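Local coordinates for iron binding protein FbpA (Mannheimia haemolytica, PDB 1Q35), which binds ferric iron and probably serves as the periplasmic solute-binding component of a bacterial iron-uptake system, at residues S61-I66 and D93-L98; I151-I156 and G223-H228; G177-V182 and G201-D206. All coordinates share one frame; numbering follows the deposited sequence. Where two conformers were deposited one is given.

Contact 1: residues S61-I66 and D93-L98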
loop_
_atom_site.group_PDB
_atom_site.type_symbol
_atom_site.label_atom_id
_atom_site.label_comp_id
_atom_site.label_asym_id
_atom_site.label_seq_id
_atom_site.Cartn_x
_atom_site.Cartn_y
_atom_site.Cartn_z
ATOM N N SER A 61 -4.982 -0.186 -7.203
ATOM C CA SER A 61 -5.050 -0.793 -8.520
ATOM C C SER A 61 -5.656 -2.198 -8.470
ATOM O O SER A 61 -6.420 -2.564 -9.360
ATOM C CB SER A 61 -3.692 -0.772 -9.204
ATOM O OG SER A 61 -3.273 0.570 -9.388
ATOM N N ARG A 62 -5.356 -2.969 -7.426
ATOM C CA ARG A 62 -6.006 -4.266 -7.224
ATOM C C ARG A 62 -7.501 -4.101 -6.964
ATOM O O ARG A 62 -8.320 -4.865 -7.485
ATOM C CB ARG A 62 -5.370 -5.031 -6.063
ATOM C CG ARG A 62 -5.962 -6.422 -5.819
ATOM C CD ARG A 62 -5.617 -7.451 -6.881
ATOM N NE ARG A 62 -4.280 -8.000 -6.690
ATOM C CZ ARG A 62 -3.675 -8.830 -7.534
ATOM N NH1 ARG A 62 -2.454 -9.266 -7.257
ATOM N NH2 ARG A 62 -4.277 -9.238 -8.646
ATOM N N VAL A 63 -7.859 -3.115 -6.151
ATOM C CA VAL A 63 -9.260 -2.812 -5.886
ATOM C C VAL A 63 -10.011 -2.574 -7.188
ATOM O O VAL A 63 -11.087 -3.141 -7.402
ATOM C CB VAL A 63 -9.409 -1.566 -4.987
ATOM C CG1 VAL A 63 -10.838 -1.053 -4.990
ATOM C CG2 VAL A 63 -8.969 -1.879 -3.567
ATOM N N MET A 64 -9.452 -1.748 -8.062
ATOM C CA MET A 64 -10.133 -1.411 -9.309
ATOM C C MET A 64 -10.120 -2.578 -10.292
ATOM O O MET A 64 -11.065 -2.734 -11.054
ATOM C CB MET A 64 -9.547 -0.144 -9.938
ATOM C CG MET A 64 -9.751 1.107 -9.105
ATOM S SD MET A 64 -11.443 1.334 -8.503
ATOM C CE MET A 64 -12.354 1.363 -10.032
ATOM N N GLU A 65 -9.100 -3.431 -10.259
ATOM C CA GLU A 65 -9.113 -4.661 -11.052
ATOM C C GLU A 65 -10.347 -5.491 -10.691
ATOM O O GLU A 65 -11.062 -5.982 -11.570
ATOM C CB GLU A 65 -7.847 -5.490 -10.814
ATOM C CG GLU A 65 -7.793 -6.774 -11.635
ATOM C CD GLU A 65 -6.669 -7.710 -11.228
ATOM O OE1 GLU A 65 -6.602 -8.827 -11.793
ATOM O OE2 GLU A 65 -5.855 -7.344 -10.350
ATOM N N ILE A 66 -10.595 -5.633 -9.394
ATOM C CA ILE A 66 -11.712 -6.428 -8.888
ATOM C C ILE A 66 -13.046 -5.783 -9.254
ATOM O O ILE A 66 -13.955 -6.447 -9.764
ATOM C CB ILE A 66 -11.578 -6.608 -7.351
ATOM C CG1 ILE A 66 -10.359 -7.477 -7.021
ATOM C CG2 ILE A 66 -12.845 -7.216 -6.757
ATOM C CD1 ILE A 66 -9.839 -7.315 -5.609
ATOM N N ASP A 93 -19.965 3.092 -4.288
ATOM C CA ASP A 93 -20.188 2.172 -3.160
ATOM C C ASP A 93 -19.688 0.729 -3.320
ATOM O O ASP A 93 -20.144 -0.155 -2.600
ATOM C CB ASP A 93 -21.680 2.134 -2.782
ATOM C CG ASP A 93 -22.221 3.485 -2.372
ATOM O OD1 ASP A 93 -21.458 4.345 -1.881
ATOM O OD2 ASP A 93 -23.433 3.766 -2.496
ATOM N N GLN A 94 -18.728 0.485 -4.206
ATOM C CA GLN A 94 -18.230 -0.879 -4.410
ATOM C C GLN A 94 -16.867 -1.173 -3.770
ATOM O O GLN A 94 -16.441 -2.321 -3.758
ATOM C CB GLN A 94 -18.171 -1.210 -5.898
ATOM C CG GLN A 94 -19.529 -1.270 -6.575
ATOM C CD GLN A 94 -19.471 -2.012 -7.885
ATOM O OE1 GLN A 94 -19.075 -1.444 -8.903
ATOM N NE2 GLN A 94 -19.833 -3.288 -7.864
ATOM N N TRP A 95 -16.187 -0.148 -3.260
ATOM C CA TRP A 95 -14.924 -0.350 -2.546
ATOM C C TRP A 95 -14.747 0.713 -1.474
ATOM O O TRP A 95 -15.268 1.819 -1.577
ATOM C CB TRP A 95 -13.720 -0.386 -3.503
ATOM C CG TRP A 95 -13.471 0.888 -4.260
ATOM C CD1 TRP A 95 -13.858 1.167 -5.539
ATOM C CD2 TRP A 95 -12.763 2.050 -3.798
ATOM N NE1 TRP A 95 -13.456 2.432 -5.892
ATOM C CE2 TRP A 95 -12.779 2.997 -4.843
ATOM C CE3 TRP A 95 -12.127 2.395 -2.598
ATOM C CZ2 TRP A 95 -12.187 4.258 -4.729
ATOM C CZ3 TRP A 95 -11.533 3.650 -2.488
ATOM C CH2 TRP A 95 -11.573 4.562 -3.548
ATOM N N PHE A 96 -13.967 0.365 -0.453
ATOM C CA PHE A 96 -13.808 1.185 0.741
ATOM C C PHE A 96 -12.371 1.154 1.230
ATOM O O PHE A 96 -11.810 0.093 1.473
ATOM C CB PHE A 96 -14.755 0.696 1.832
ATOM C CG PHE A 96 -16.176 0.678 1.385
ATOM C CD1 PHE A 96 -16.709 -0.452 0.780
ATOM C CD2 PHE A 96 -16.950 1.822 1.468
ATOM C CE1 PHE A 96 -18.011 -0.453 0.300
ATOM C CE2 PHE A 96 -18.255 1.821 1.000
ATOM C CZ PHE A 96 -18.779 0.687 0.412
ATOM N N GLY A 97 -11.778 2.331 1.350
ATOM C CA GLY A 97 -10.469 2.478 1.960
ATOM C C GLY A 97 -10.566 2.372 3.469
ATOM O O GLY A 97 -11.512 2.871 4.080
ATOM N N LEU A 98 -9.576 1.714 4.070
ATOM C CA LEU A 98 -9.501 1.520 5.516
ATOM C C LEU A 98 -8.297 2.227 6.147
ATOM O O LEU A 98 -8.371 2.647 7.298
ATOM C CB LEU A 98 -9.447 0.027 5.833
ATOM C CG LEU A 98 -10.717 -0.755 5.487
ATOM C CD1 LEU A 98 -10.473 -2.242 5.666
ATOM C CD2 LEU A 98 -11.905 -0.295 6.333
#
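Val63 presses one methyl branch, CG1, into the root of the Trp95 side chain: CG1 lies 3.3 Å from Trp95 CB and 3.4 Å from Trp95 CG. These short carbon-carbon distances make this the tight part of the contact. The two side chains cross at about a right angle, and the methyl meets the indole obliquely near the start of the ring system. Val63 CG1 is anti to the backbone N (chi1 166°), which sends this branch toward Trp95. The second touch is a Met-aromatic contact. Met64 SD stands 3.5 Å from Trp95 NE1 and 4.1 Å from the centroid of the five-membered ring, 42° off the ring normal, a slanted approach over neither face nor edge. Bends at chi2 and chi3 fold the thioether back toward the indole, although the first bond of the side chain does not aim there.

Met64 marks the more solvent-exposed edge; its side chain is about 4 Å from a bound 1,2-ethanediol, probably from the crystallisation liquor. Farther round helix 60-68, Arg62 NH2 and Glu65 OE2 form a 3.0 Å salt bridge whose hydrogen bond is weak (N-H...O 129°).

Trp95 is also packed by Ile60 and Val67 of helix 60-68, Ile231 and Val235 of strand 228-236 and Leu294 of helix 294-298. Between the two segments no hydrogen bond forms: helix 60-68 meets Trp95, on the chain leading into strand 96-108, through apolar and sulfur-aromatic contact, and the Arg62-Glu65 pair lies away from the Trp95 packing.

Contact 2: residues I151-I156 and G223-H228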
loop_
_atom_site.group_PDB
_atom_site.type_symbol
_atom_site.label_atom_id
_atom_site.label_comp_id
_atom_site.label_asym_id
_atom_site.label_seq_id
_atom_site.Cartn_x
_atom_site.Cartn_y
_atom_site.Cartn_z
ATOM N N ILE A 151 2.726 8.429 -14.493
ATOM C CA ILE A 151 2.191 8.537 -15.848
ATOM C C ILE A 151 1.087 9.600 -15.930
ATOM O O ILE A 151 1.036 10.379 -16.878
ATOM C CB ILE A 151 1.684 7.176 -16.367
ATOM C CG1 ILE A 151 2.859 6.228 -16.619
ATOM C CG2 ILE A 151 0.848 7.359 -17.645
ATOM C CD1 ILE A 151 2.439 4.809 -16.920
ATOM N N GLU A 152 0.209 9.647 -14.939
ATOM C CA GLU A 152 -0.826 10.684 -14.915
ATOM C C GLU A 152 -0.197 12.079 -14.960
ATOM O O GLU A 152 -0.679 12.969 -15.664
ATOM C CB GLU A 152 -1.706 10.539 -13.668
ATOM C CG GLU A 152 -2.939 11.433 -13.652
ATOM C CD GLU A 152 -4.081 10.938 -14.523
ATOM O OE1 GLU A 152 -3.891 10.009 -15.338
ATOM O OE2 GLU A 152 -5.197 11.494 -14.396
ATOM N N HIS A 153 0.886 12.264 -14.213
ATOM C CA HIS A 153 1.531 13.566 -14.100
ATOM C C HIS A 153 2.427 13.919 -15.283
ATOM O O HIS A 153 2.565 15.094 -15.607
ATOM C CB HIS A 153 2.379 13.637 -12.826
ATOM C CG HIS A 153 1.607 13.451 -11.558
ATOM N ND1 HIS A 153 0.399 14.073 -11.309
ATOM C CD2 HIS A 153 1.891 12.727 -10.453
ATOM C CE1 HIS A 153 -0.027 13.728 -10.108
ATOM N NE2 HIS A 153 0.858 12.910 -9.568
ATOM N N TYR A 154 3.060 12.922 -15.903
ATOM C CA TYR A 154 4.171 13.171 -16.829
ATOM C C TYR A 154 4.074 12.497 -18.186
ATOM O O TYR A 154 4.843 12.839 -19.082
ATOM C CB TYR A 154 5.486 12.712 -16.200
ATOM C CG TYR A 154 5.785 13.324 -14.854
ATOM C CD1 TYR A 154 5.969 12.518 -13.741
ATOM C CD2 TYR A 154 5.878 14.700 -14.689
ATOM C CE1 TYR A 154 6.237 13.063 -12.498
ATOM C CE2 TYR A 154 6.155 15.259 -13.448
ATOM C CZ TYR A 154 6.334 14.434 -12.362
ATOM O OH TYR A 154 6.615 14.963 -11.130
ATOM N N GLY A 155 3.174 11.532 -18.331
ATOM C CA GLY A 155 3.089 10.736 -19.541
ATOM C C GLY A 155 4.088 9.589 -19.577
ATOM O O GLY A 155 4.988 9.487 -18.729
ATOM N N ILE A 156 3.945 8.722 -20.574
ATOM C CA ILE A 156 4.733 7.489 -20.605
ATOM C C ILE A 156 6.174 7.674 -21.061
ATOM O O ILE A 156 7.024 6.868 -20.695
ATOM C CB ILE A 156 4.045 6.350 -21.405
ATOM C CG1 ILE A 156 3.980 6.648 -22.909
ATOM C CG2 ILE A 156 2.673 6.067 -20.818
ATOM C CD1 ILE A 156 3.538 5.447 -23.714
ATOM N N GLY A 223 8.438 17.224 -4.054
ATOM C CA GLY A 223 8.424 17.842 -5.363
ATOM C C GLY A 223 7.028 18.300 -5.746
ATOM O O GLY A 223 6.126 18.382 -4.917
ATOM N N GLU A 224 6.845 18.561 -7.033
ATOM C CA GLU A 224 5.625 19.159 -7.563
ATOM C C GLU A 224 4.351 18.461 -7.096
ATOM O O GLU A 224 3.359 19.105 -6.746
ATOM C CB GLU A 224 5.697 19.129 -9.093
ATOM C CG GLU A 224 4.502 19.746 -9.798
ATOM C CD GLU A 224 4.618 19.737 -11.313
ATOM O OE1 GLU A 224 3.690 20.253 -11.973
ATOM O OE2 GLU A 224 5.621 19.214 -11.849
ATOM N N HIS A 225 4.374 17.132 -7.121
ATOM C CA HIS A 225 3.195 16.333 -6.794
ATOM C C HIS A 225 3.304 15.613 -5.460
ATOM O O HIS A 225 2.531 14.698 -5.183
ATOM C CB HIS A 225 2.915 15.353 -7.925
ATOM C CG HIS A 225 2.752 16.024 -9.248
ATOM N ND1 HIS A 225 1.546 16.535 -9.677
ATOM C CD2 HIS A 225 3.659 16.353 -10.196
ATOM C CE1 HIS A 225 1.706 17.081 -10.869
ATOM N NE2 HIS A 225 2.978 16.993 -11.205
ATOM N N GLY A 226 4.249 16.030 -4.626
ATOM C CA GLY A 226 4.298 15.575 -3.252
ATOM C C GLY A 226 4.575 14.093 -3.085
ATOM O O GLY A 226 5.269 13.468 -3.883
ATOM N N THR A 227 4.008 13.530 -2.030
ATOM C CA THR A 227 4.222 12.143 -1.656
ATOM C C THR A 227 3.072 11.280 -2.159
ATOM O O THR A 227 1.903 11.611 -1.971
ATOM C CB THR A 227 4.331 12.044 -0.128
ATOM O OG1 THR A 227 5.572 12.615 0.314
ATOM C CG2 THR A 227 4.373 10.599 0.344
ATOM N N HIS A 228 3.422 10.174 -2.800
ATOM C CA HIS A 228 2.465 9.179 -3.255
ATOM C C HIS A 228 1.788 8.488 -2.083
ATOM O O HIS A 228 2.447 7.975 -1.180
ATOM C CB HIS A 228 3.191 8.144 -4.123
ATOM C CG HIS A 228 2.355 6.973 -4.540
ATOM N ND1 HIS A 228 1.416 7.035 -5.550
ATOM C CD2 HIS A 228 2.344 5.692 -4.097
ATOM C CE1 HIS A 228 0.861 5.844 -5.705
ATOM N NE2 HIS A 228 1.409 5.010 -4.839
HETATM O O HOH W 1 2.951 17.279 -13.995
HETATM O O HOH W 2 7.705 17.453 -11.329
#
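The carbonyl O of His153 accepts a 2.7 Å hydrogen bond from a water that also bonds His225 NE2 at 2.8 Å, bridging two residues whose rings already touch. Those imidazoles stack face to face, with centroids 3.6 Å apart and planes at 18°. The side chains run past each other in opposite directions, which lays each CB over the other ring in a reciprocal pair of CH-pi contacts. His153 ND1 and His225 ND1 come within 3.2 Å, but the angle rules out a hydrogen bond: this is ring-over-ring contact. His153 NE2 is hydrogen-bonded to Asp290 OD1, which would tend to fix the rotation of that ring, and His153 CB lies 3.7 Å above the centre of the Tyr154 ring. On the far face of His225 lies CG of Glu224, its own neighbour. Tyr154 OH reaches the edge of the His225 ring, 3.4 Å from CD2, and the two ring planes are nearly perpendicular at 87°. A second water bonds Tyr154 OH at 2.7 Å and donates to Glu224 OE2 at 2.8 Å. This partly hydrated aromatic cluster thus fastens the type I turn Gly223-Gly226, between strands 216-219 and 228-236, to the flank of helix 141-168, beside the chain around Asp290 that leads into helix 294-298.

Contact 3: residues G177-V182 and G201-D206. With FMT (formic acid), chain D.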
loop_
_atom_site.group_PDB
_atom_site.type_symbol
_atom_site.label_atom_id
_atom_site.label_comp_id
_atom_site.label_asym_id
_atom_site.label_seq_id
_atom_site.Cartn_x
_atom_site.Cartn_y
_atom_site.Cartn_z
ATOM N N GLY A 177 11.381 -7.518 0.012
ATOM C CA GLY A 177 10.299 -6.564 0.169
ATOM C C GLY A 177 10.811 -5.205 0.611
ATOM O O GLY A 177 12.002 -4.901 0.509
ATOM N N ASP A 178 9.903 -4.375 1.105
ATOM C CA ASP A 178 10.261 -3.010 1.481
ATOM C C ASP A 178 11.229 -2.969 2.670
ATOM O O ASP A 178 12.195 -2.201 2.658
ATOM C CB ASP A 178 9.013 -2.189 1.820
ATOM C CG ASP A 178 8.224 -1.750 0.605
ATOM O OD1 ASP A 178 8.630 -2.013 -0.546
ATOM O OD2 ASP A 178 7.167 -1.110 0.761
ATOM N N ARG A 179 10.969 -3.775 3.699
ATOM C CA ARG A 179 11.847 -3.791 4.877
ATOM C C ARG A 179 13.259 -4.238 4.514
ATOM O O ARG A 179 14.237 -3.713 5.046
ATOM C CB ARG A 179 11.282 -4.680 5.980
ATOM C CG ARG A 179 10.003 -4.132 6.602
ATOM C CD ARG A 179 9.265 -5.136 7.456
ATOM N NE ARG A 179 8.796 -6.265 6.655
ATOM C CZ ARG A 179 8.370 -7.423 7.146
ATOM N NH1 ARG A 179 8.326 -7.632 8.453
ATOM N NH2 ARG A 179 7.987 -8.381 6.315
ATOM N N ASP A 180 13.365 -5.186 3.591
ATOM C CA ASP A 180 14.660 -5.701 3.168
ATOM C C ASP A 180 15.550 -4.611 2.577
ATOM O O ASP A 180 16.771 -4.671 2.717
ATOM C CB ASP A 180 14.501 -6.796 2.109
ATOM C CG ASP A 180 13.990 -8.098 2.674
ATOM O OD1 ASP A 180 14.367 -8.456 3.806
ATOM O OD2 ASP A 180 13.214 -8.838 2.039
ATOM N N GLN A 181 14.962 -3.615 1.915
ATOM C CA GLN A 181 15.769 -2.538 1.345
ATOM C C GLN A 181 16.381 -1.683 2.445
ATOM O O GLN A 181 17.490 -1.166 2.287
ATOM C CB GLN A 181 14.978 -1.633 0.391
ATOM C CG GLN A 181 14.009 -2.320 -0.551
ATOM C CD GLN A 181 14.649 -3.424 -1.363
ATOM O OE1 GLN A 181 15.691 -3.224 -1.974
ATOM N NE2 GLN A 181 14.012 -4.587 -1.383
ATOM N N VAL A 182 15.654 -1.513 3.542
ATOM C CA VAL A 182 16.158 -0.752 4.685
ATOM C C VAL A 182 17.239 -1.547 5.439
ATOM O O VAL A 182 18.212 -0.972 5.925
ATOM C CB VAL A 182 15.012 -0.279 5.607
ATOM C CG1 VAL A 182 15.566 0.528 6.768
ATOM C CG2 VAL A 182 14.004 0.553 4.793
ATOM N N GLY A 201 7.709 2.068 11.180
ATOM C CA GLY A 201 7.191 1.832 12.517
ATOM C C GLY A 201 7.189 0.364 12.908
ATOM O O GLY A 201 7.528 0.015 14.041
ATOM N N LYS A 202 6.818 -0.508 11.979
ATOM C CA LYS A 202 6.875 -1.943 12.237
ATOM C C LYS A 202 8.295 -2.383 12.599
ATOM O O LYS A 202 8.481 -3.172 13.519
ATOM C CB LYS A 202 6.380 -2.741 11.032
ATOM C CG LYS A 202 4.887 -2.598 10.735
ATOM C CD LYS A 202 3.989 -3.000 11.902
ATOM C CE LYS A 202 4.160 -4.460 12.305
ATOM N NZ LYS A 202 3.444 -4.796 13.564
ATOM N N MET A 203 9.295 -1.880 11.882
ATOM C CA MET A 203 10.690 -2.246 12.155
ATOM C C MET A 203 11.128 -1.729 13.523
ATOM O O MET A 203 11.774 -2.450 14.284
ATOM C CB MET A 203 11.620 -1.731 11.055
ATOM C CG MET A 203 11.490 -2.502 9.754
ATOM S SD MET A 203 12.644 -1.984 8.464
ATOM C CE MET A 203 12.017 -0.349 8.056
ATOM N N LEU A 204 10.758 -0.497 13.854
ATOM C CA LEU A 204 11.109 0.077 15.153
ATOM C C LEU A 204 10.529 -0.727 16.320
ATOM O O LEU A 204 11.153 -0.812 17.379
ATOM C CB LEU A 204 10.651 1.533 15.248
ATOM C CG LEU A 204 11.475 2.542 14.446
ATOM C CD1 LEU A 204 10.771 3.891 14.374
ATOM C CD2 LEU A 204 12.874 2.690 15.046
ATOM N N ASP A 205 9.351 -1.322 16.118
ATOM C CA ASP A 205 8.668 -2.107 17.152
ATOM C C ASP A 205 9.229 -3.524 17.300
ATOM O O ASP A 205 8.894 -4.222 18.258
ATOM C CB ASP A 205 7.169 -2.231 16.834
ATOM C CG ASP A 205 6.358 -1.012 17.228
ATOM O OD1 ASP A 205 6.875 -0.066 17.866
ATOM O OD2 ASP A 205 5.143 -0.936 16.938
ATOM N N ASP A 206 10.042 -3.960 16.342
ATOM C CA ASP A 206 10.567 -5.322 16.292
ATOM C C ASP A 206 12.010 -5.333 16.789
ATOM O O ASP A 206 12.849 -4.605 16.273
ATOM C CB ASP A 206 10.496 -5.841 14.850
ATOM C CG ASP A 206 10.629 -7.353 14.749
ATOM O OD1 ASP A 206 11.346 -7.959 15.570
ATOM O OD2 ASP A 206 10.061 -8.021 13.861
HETATM C C FMT D . 7.638 -5.828 3.387
HETATM O O1 FMT D . 7.487 -5.474 2.124
HETATM O O2 FMT D . 8.731 -5.672 3.914
#
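The guanidinium of Arg179, whose aliphatic stem lies across Met203, is met at its edge and in its plane by O2 of a bound formic acid molecule, probably from the crystallisation liquor. Arg179 NE bonds this O2 at 2.8 Å with an N-H...O angle of 170°, and the backbone N of Arg179 grips the same atom at 2.9 Å. The other oxygen, O1, takes the Asp178 N at 2.8 Å. Three N-H groups therefore hold the small ligand at the first turn of helix 178-187. With Arg179 CG beside the backbone N (chi1 -68°), the bend at chi3 (-64°) brings NE to the same O2 as the backbone N. Gln181 NE2 returns to Gly177 O at 2.8 Å.

Across the contact the packing is apolar. Arg179 CG rests 3.8 Å from Met203 CG, and its CB and CG also border Met203 SD. Beyond the sulfur, Met203 CE fits against Val182, 3.9 Å from CB and similarly close to both methyl branches. Trp212 and Ala213 of helix 210-214 also pack on Met203.

The side chain of Arg179 is about 4 Å from that of Tyr199, which binds iron(III) in another structure of this protein; no iron is bound in this model. Met203 packs along the aliphatic part of Arg179 while the ligand uses its NE and the backbone N-H groups, chemistry consistent with a small anion-binding pocket beside the metal site.

Contacts 1 and 3 are buried, whereas contact 2 lies at the surface, about 17 Å from its centre to that of the chain. Each of the buried contacts uses a methionine, but they lie on opposite sides of the chain's centre, about 26 Å apart between contact centres. Contact 1 joins a helix to the segment leading into strand 96-108 without polar bonds; contact 3 joins two helices and adds a polar end that holds a formic acid molecule, consistent with a small anion site. Contact 2 replaces apolar packing with stacked imidazoles and bridging waters. Strand 228-236, which packs on contact 1, follows directly from the turn of contact 2, while helices 141-168 and 178-187 of contacts 2 and 3 are consecutive in the chain.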